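Local coordinates for protein ribonucleoside-diphosphate reductase, alpha chain (Actinobacillus ureae ATCC 25976, PDB 6DQX) that probably reduces ribonucleoside diphosphates to deoxyribonucleotides, as the catalytic subunit of a class Id ribonucleotide reductase, at residues A[307-312]-A[381-386]; A[315-320]-A[405-410]. One frame throughout, in Å; residues are numbered along the deposited sequence.

How the contacts relate
Both contacts use the helix 308-327, contact 1 at its first turn and contact 2 further along, with their centres about 11 Å apart. The partners differ: contact 1 joins this helix to the long helix 367-395, whereas contact 2 joins it to the loop that follows that second helix. In each, a single acid of helix 308-327 collects basic or amide donors. Contact 1 is partly buried, with long lysine chains gathering round E310; contact 2 is buried, and flat groups hold D317 by directed hydrogen bonds. The two also touch directly, since L385 CD1 packs 3.8 Å from R406 CD.

Contact 1 of 2, residues A[307-312]-A[381-386]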
loop_
_atom_site.group_PDB
_atom_site.type_symbol
_atom_site.label_atom_id
_atom_site.label_comp_id
_atom_site.label_asym_id
_atom_site.label_seq_id
_atom_site.Cartn_x
_atom_site.Cartn_y
_atom_site.Cartn_z
ATOM N N GLU A 307 15.018 38.401 -23.306
ATOM C CA GLU A 307 14.798 36.966 -23.498
ATOM C C GLU A 307 14.698 36.167 -22.196
ATOM O O GLU A 307 14.762 34.934 -22.235
ATOM C CB GLU A 307 15.900 36.366 -24.372
ATOM C CG GLU A 307 15.883 36.889 -25.789
ATOM C CD GLU A 307 16.916 36.205 -26.674
ATOM O OE1 GLU A 307 17.849 35.536 -26.142
ATOM O OE2 GLU A 307 16.802 36.355 -27.908
ATOM N N ALA A 308 14.448 36.811 -21.060
ATOM C CA ALA A 308 14.420 36.046 -19.797
ATOM C C ALA A 308 13.335 34.937 -19.751
ATOM O O ALA A 308 13.650 33.792 -19.405
ATOM C CB ALA A 308 14.327 36.965 -18.579
ATOM N N PRO A 309 12.082 35.238 -20.132
ATOM C CA PRO A 309 11.069 34.159 -20.132
ATOM C C PRO A 309 11.389 33.032 -21.085
ATOM O O PRO A 309 11.177 31.860 -20.752
ATOM C CB PRO A 309 9.786 34.868 -20.536
ATOM C CG PRO A 309 10.025 36.281 -20.187
ATOM C CD PRO A 309 11.468 36.523 -20.482
ATOM N N GLU A 310 11.977 33.362 -22.234
ATOM C CA GLU A 310 12.397 32.343 -23.181
ATOM C C GLU A 310 13.510 31.466 -22.634
ATOM O O GLU A 310 13.493 30.231 -22.804
ATOM C CB GLU A 310 12.850 33.000 -24.481
ATOM C CG GLU A 310 11.706 33.682 -25.209
ATOM C CD GLU A 310 11.521 35.142 -24.878
ATOM O OE1 GLU A 310 11.770 35.589 -23.730
ATOM O OE2 GLU A 310 11.039 35.869 -25.792
ATOM N N VAL A 311 14.477 32.101 -21.969
ATOM C CA VAL A 311 15.583 31.361 -21.345
ATOM C C VAL A 311 15.052 30.414 -20.286
ATOM O O VAL A 311 15.499 29.254 -20.222
ATOM C CB VAL A 311 16.681 32.326 -20.808
ATOM C CG1 VAL A 311 17.628 31.657 -19.821
ATOM C CG2 VAL A 311 17.470 32.871 -22.004
ATOM N N LEU A 312 14.090 30.883 -19.486
ATOM C CA LEU A 312 13.514 30.024 -18.452
ATOM C C LEU A 312 12.722 28.841 -19.076
ATOM O O LEU A 312 12.786 27.712 -18.578
ATOM C CB LEU A 312 12.675 30.845 -17.462
ATOM C CG LEU A 312 12.340 30.114 -16.156
ATOM C CD1 LEU A 312 13.599 29.776 -15.345
ATOM C CD2 LEU A 312 11.386 30.950 -15.310
ATOM N N GLN A 381 2.441 34.687 -22.083
ATOM C CA GLN A 381 1.870 33.689 -22.991
ATOM C C GLN A 381 2.608 33.711 -24.339
ATOM O O GLN A 381 2.962 32.666 -24.892
ATOM C CB GLN A 381 0.386 33.926 -23.207
ATOM C CG GLN A 381 -0.283 32.913 -24.129
ATOM C CD GLN A 381 -1.653 33.315 -24.632
ATOM O OE1 GLN A 381 -1.856 34.451 -25.113
ATOM N NE2 GLN A 381 -2.594 32.361 -24.603
ATOM N N GLU A 382 2.855 34.923 -24.841
ATOM C CA GLU A 382 3.473 35.066 -26.161
ATOM C C GLU A 382 4.906 34.587 -26.174
ATOM O O GLU A 382 5.331 33.874 -27.100
ATOM C CB GLU A 382 3.393 36.536 -26.619
ATOM C CG GLU A 382 1.971 36.950 -26.966
ATOM C CD GLU A 382 1.784 38.453 -27.193
ATOM O OE1 GLU A 382 2.744 39.222 -26.994
ATOM O OE2 GLU A 382 0.648 38.876 -27.544
ATOM N N LYS A 383 5.655 34.986 -25.153
ATOM C CA LYS A 383 7.082 34.699 -25.085
ATOM C C LYS A 383 7.370 33.228 -24.821
ATOM O O LYS A 383 8.242 32.632 -25.480
ATOM C CB LYS A 383 7.764 35.620 -24.075
ATOM C CG LYS A 383 7.808 37.048 -24.603
ATOM C CD LYS A 383 8.208 38.072 -23.572
ATOM C CE LYS A 383 9.696 38.197 -23.353
ATOM N NZ LYS A 383 10.493 38.483 -24.599
ATOM N N THR A 384 6.606 32.626 -23.911
ATOM C CA THR A 384 6.769 31.168 -23.639
ATOM C C THR A 384 6.378 30.307 -24.851
ATOM O O THR A 384 7.070 29.347 -25.180
ATOM C CB THR A 384 6.005 30.701 -22.381
ATOM O OG1 THR A 384 4.614 31.008 -22.475
ATOM C CG2 THR A 384 6.581 31.338 -21.143
ATOM N N LEU A 385 5.286 30.648 -25.537
ATOM C CA LEU A 385 4.920 29.928 -26.736
ATOM C C LEU A 385 5.983 30.062 -27.841
ATOM O O LEU A 385 6.342 29.086 -28.490
ATOM C CB LEU A 385 3.562 30.402 -27.280
ATOM C CG LEU A 385 3.091 29.780 -28.585
ATOM C CD1 LEU A 385 3.095 28.247 -28.487
ATOM C CD2 LEU A 385 1.706 30.307 -28.972
ATOM N N LYS A 386 6.477 31.267 -28.042
ATOM C CA LYS A 386 7.546 31.490 -29.019
ATOM C C LYS A 386 8.733 30.596 -28.723
ATOM O O LYS A 386 9.287 29.966 -29.618
ATOM C CB LYS A 386 7.968 32.955 -28.998
ATOM C CG LYS A 386 9.114 33.300 -29.943
ATOM C CD LYS A 386 9.478 34.767 -29.843
ATOM C CE LYS A 386 10.148 35.071 -28.519
ATOM N NZ LYS A 386 11.002 36.287 -28.550
#
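E310 OE2 is gripped by two ammonium groups of the facing helix. K386 NZ donates to it at 2.8 Å and K383 NZ at 2.9 Å, both as salt bridges. K383 comes to the syn lone pair, on the side of the other carboxylate oxygen, and adds a weak bond from NZ to E310 OE1 at 3.3 Å. K386 instead meets OE2 on the anti side, 18° out of the carboxylate plane, so the lysines take different parts of one oxygen. Glutamate suits this place because its chain, bent at chi2, carries the carboxylate across to the other helix. K386 sets out with CG opposite the backbone N (chi1 178°) and turns at chi3, which brings its end to the acid. In K383, bends at both chi3 and chi4 put CE against P309 and NZ at the E310 carboxylate, and NZ also donates to the backbone O of T306, just before the helix. Two positive groups round one carboxylate would probably hold E310 ionised.

The same lysine supplies the apolar part: its CE lies 3.7 Å from P309 CG, methylene against the proline ring. Proline is well placed in the first turn of a helix, where its missing N-H costs no backbone bond; P309 also touches M295 of strand 288-296. The short axes pass 8.4 Å apart at a crossing angle of -45°, with E310 nearest T384 along the backbones. The arrangement is an interhelical salt-bridge network, K383 and K386, three residues apart, converging on E310, and it joins helices 308-327 and 367-395 within the ribonucleotide reductase barrel domain.

Contact 2 of 2, residues A[315-320]-A[405-410]; sequences FLDVVM and GRRNTT. With EDO (1,2-ethanediol), chain F.
R407 and N408 meet D317 in a buried helix-to-loop contact of the ribonucleotide reductase barrel domain, where one aspartate of helix 308-327 receives donors from the loop following helix 367-395. Just before them, R406 turns back on its own loop: NH2 donates to T409 O at 2.9 Å and NE makes a weak bond to N408 O, which ties the R406 side chain to the backbone two and three residues on.

R407 carries the salt bridge. Its NE points at D317 OD2 over 3.0 Å in a nearly straight bond (N-H...O 176°), reaching the syn side of the carboxylate. The oxygen lies in the guanidinium plane, yet the two flat groups are turned 70° from each other. A bend at chi2 (79°) turns the chain so that it crosses the aspartate at about a right angle, with NE facing OD2, and NH1 has its own partner in G396 O. Arginine suits the position because its several N-H groups can serve the acid and a backbone carbonyl together.

N408 takes the other oxygen: ND2 donates to D317 OD1 at 3.0 Å, approaching from above the carboxylate plane, with the acceptor nearly in the amide plane. The amide is used at both ends, as ND2 also bonds to R344 O and OD1 receives S388 OG. R344 NE forms a second salt bridge to D317 OD1, so that this oxygen has two donors. An ethanediol, probably from the crystallisation liquor, bridges the charged pair: its O2 donates to D317 OD2 at 2.6 Å and accepts from R407 NH2 at 3.0 Å.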
loop_
_atom_site.group_PDB
_atom_site.type_symbol
_atom_site.label_atom_id
_atom_site.label_comp_id
_atom_site.label_asym_id
_atom_site.label_seq_id
_atom_site.Cartn_x
_atom_site.Cartn_y
_atom_site.Cartn_z
ATOM N N PHE A 315 15.113 26.334 -20.177
ATOM C CA PHE A 315 15.626 25.655 -18.982
ATOM C C PHE A 315 14.682 24.558 -18.533
ATOM O O PHE A 315 15.120 23.439 -18.231
ATOM C CB PHE A 315 15.869 26.646 -17.838
ATOM C CG PHE A 315 16.303 25.998 -16.567
ATOM C CD1 PHE A 315 17.561 25.451 -16.485
ATOM C CD2 PHE A 315 15.455 25.947 -15.448
ATOM C CE1 PHE A 315 17.990 24.847 -15.316
ATOM C CE2 PHE A 315 15.877 25.356 -14.279
ATOM C CZ PHE A 315 17.156 24.825 -14.206
ATOM N N LEU A 316 13.390 24.869 -18.479
ATOM C CA LEU A 316 12.390 23.882 -18.077
ATOM C C LEU A 316 12.314 22.703 -19.047
ATOM O O LEU A 316 12.128 21.555 -18.631
ATOM C CB LEU A 316 11.037 24.548 -17.891
ATOM C CG LEU A 316 10.972 25.473 -16.661
ATOM C CD1 LEU A 316 9.589 26.045 -16.528
ATOM C CD2 LEU A 316 11.360 24.749 -15.367
ATOM N N ASP A 317 12.538 22.958 -20.333
ATOM C CA ASP A 317 12.587 21.844 -21.271
ATOM C C ASP A 317 13.766 20.910 -21.002
ATOM O O ASP A 317 13.601 19.708 -21.080
ATOM C CB ASP A 317 12.597 22.317 -22.708
ATOM C CG ASP A 317 12.264 21.212 -23.676
ATOM O OD1 ASP A 317 11.191 20.591 -23.518
ATOM O OD2 ASP A 317 13.062 20.955 -24.608
ATOM N N VAL A 318 14.940 21.440 -20.671
ATOM C CA VAL A 318 16.064 20.534 -20.320
ATOM C C VAL A 318 15.867 19.829 -18.992
ATOM O O VAL A 318 16.336 18.710 -18.817
ATOM C CB VAL A 318 17.449 21.217 -20.340
ATOM C CG1 VAL A 318 17.706 21.760 -21.694
ATOM C CG2 VAL A 318 17.623 22.317 -19.330
ATOM N N VAL A 319 15.163 20.473 -18.054
ATOM C CA VAL A 319 14.742 19.812 -16.839
ATOM C C VAL A 319 13.866 18.591 -17.136
ATOM O O VAL A 319 14.102 17.501 -16.596
ATOM C CB VAL A 319 14.050 20.806 -15.872
ATOM C CG1 VAL A 319 13.397 20.072 -14.707
ATOM C CG2 VAL A 319 15.060 21.853 -15.364
ATOM N N MET A 320 12.890 18.732 -18.035
ATOM C CA MET A 320 12.088 17.587 -18.446
ATOM C C MET A 320 12.932 16.505 -19.136
ATOM O O MET A 320 12.713 15.315 -18.906
ATOM C CB MET A 320 10.940 18.026 -19.378
ATOM C CG MET A 320 9.822 16.998 -19.560
ATOM S SD MET A 320 8.979 16.399 -18.069
ATOM C CE MET A 320 9.096 17.829 -16.974
ATOM N N GLY A 405 3.713 22.062 -34.038
ATOM C CA GLY A 405 4.637 23.187 -34.154
ATOM C C GLY A 405 5.248 23.728 -32.876
ATOM O O GLY A 405 5.821 24.824 -32.888
ATOM N N ARG A 406 5.145 22.979 -31.769
ATOM C CA ARG A 406 5.871 23.321 -30.556
ATOM C C ARG A 406 6.351 22.064 -29.851
ATOM O O ARG A 406 5.958 20.951 -30.215
ATOM C CB ARG A 406 5.025 24.188 -29.629
ATOM C CG ARG A 406 3.775 23.518 -29.082
ATOM C CD ARG A 406 3.091 24.441 -28.077
ATOM N NE ARG A 406 1.965 23.737 -27.465
ATOM C CZ ARG A 406 0.795 23.454 -28.045
ATOM N NH1 ARG A 406 0.507 23.846 -29.288
ATOM N NH2 ARG A 406 -0.134 22.778 -27.362
ATOM N N ARG A 407 7.213 22.293 -28.867
ATOM C CA ARG A 407 7.918 21.252 -28.119
ATOM C C ARG A 407 7.120 20.719 -26.903
ATOM O O ARG A 407 7.344 19.573 -26.467
ATOM C CB ARG A 407 9.233 21.873 -27.634
ATOM C CG ARG A 407 10.185 21.002 -26.832
ATOM C CD ARG A 407 10.976 20.088 -27.711
ATOM N NE ARG A 407 12.092 19.487 -26.978
ATOM C CZ ARG A 407 12.648 18.326 -27.286
ATOM N NH1 ARG A 407 12.214 17.622 -28.325
ATOM N NH2 ARG A 407 13.643 17.857 -26.545
ATOM N N ASN A 408 6.265 21.572 -26.334
ATOM C CA ASN A 408 5.627 21.373 -25.022
ATOM C C ASN A 408 4.129 21.551 -25.113
ATOM O O ASN A 408 3.653 22.533 -25.669
ATOM C CB ASN A 408 6.174 22.404 -24.072
ATOM C CG ASN A 408 7.681 22.459 -24.111
ATOM O OD1 ASN A 408 8.265 23.365 -24.727
ATOM N ND2 ASN A 408 8.331 21.446 -23.525
ATOM N N THR A 409 3.364 20.598 -24.569
ATOM C CA THR A 409 1.910 20.643 -24.727
ATOM C C THR A 409 1.313 21.835 -23.998
ATOM O O THR A 409 0.374 22.489 -24.505
ATOM C CB THR A 409 1.207 19.356 -24.254
ATOM O OG1 THR A 409 1.594 19.077 -22.910
ATOM C CG2 THR A 409 1.531 18.196 -25.169
ATOM N N THR A 410 1.891 22.121 -22.828
ATOM C CA THR A 410 1.558 23.268 -22.017
ATOM C C THR A 410 2.840 23.979 -21.599
ATOM O O THR A 410 3.899 23.359 -21.485
ATOM C CB THR A 410 0.779 22.854 -20.731
ATOM O OG1 THR A 410 1.632 22.060 -19.885
ATOM C CG2 THR A 410 -0.487 22.096 -21.128
HETATM C C1 EDO F . 17.569 19.238 -24.697
HETATM O O1 EDO F . 17.542 18.510 -23.461
HETATM C C2 EDO F . 16.347 20.125 -24.860
HETATM O O2 EDO F . 15.154 19.419 -24.540
#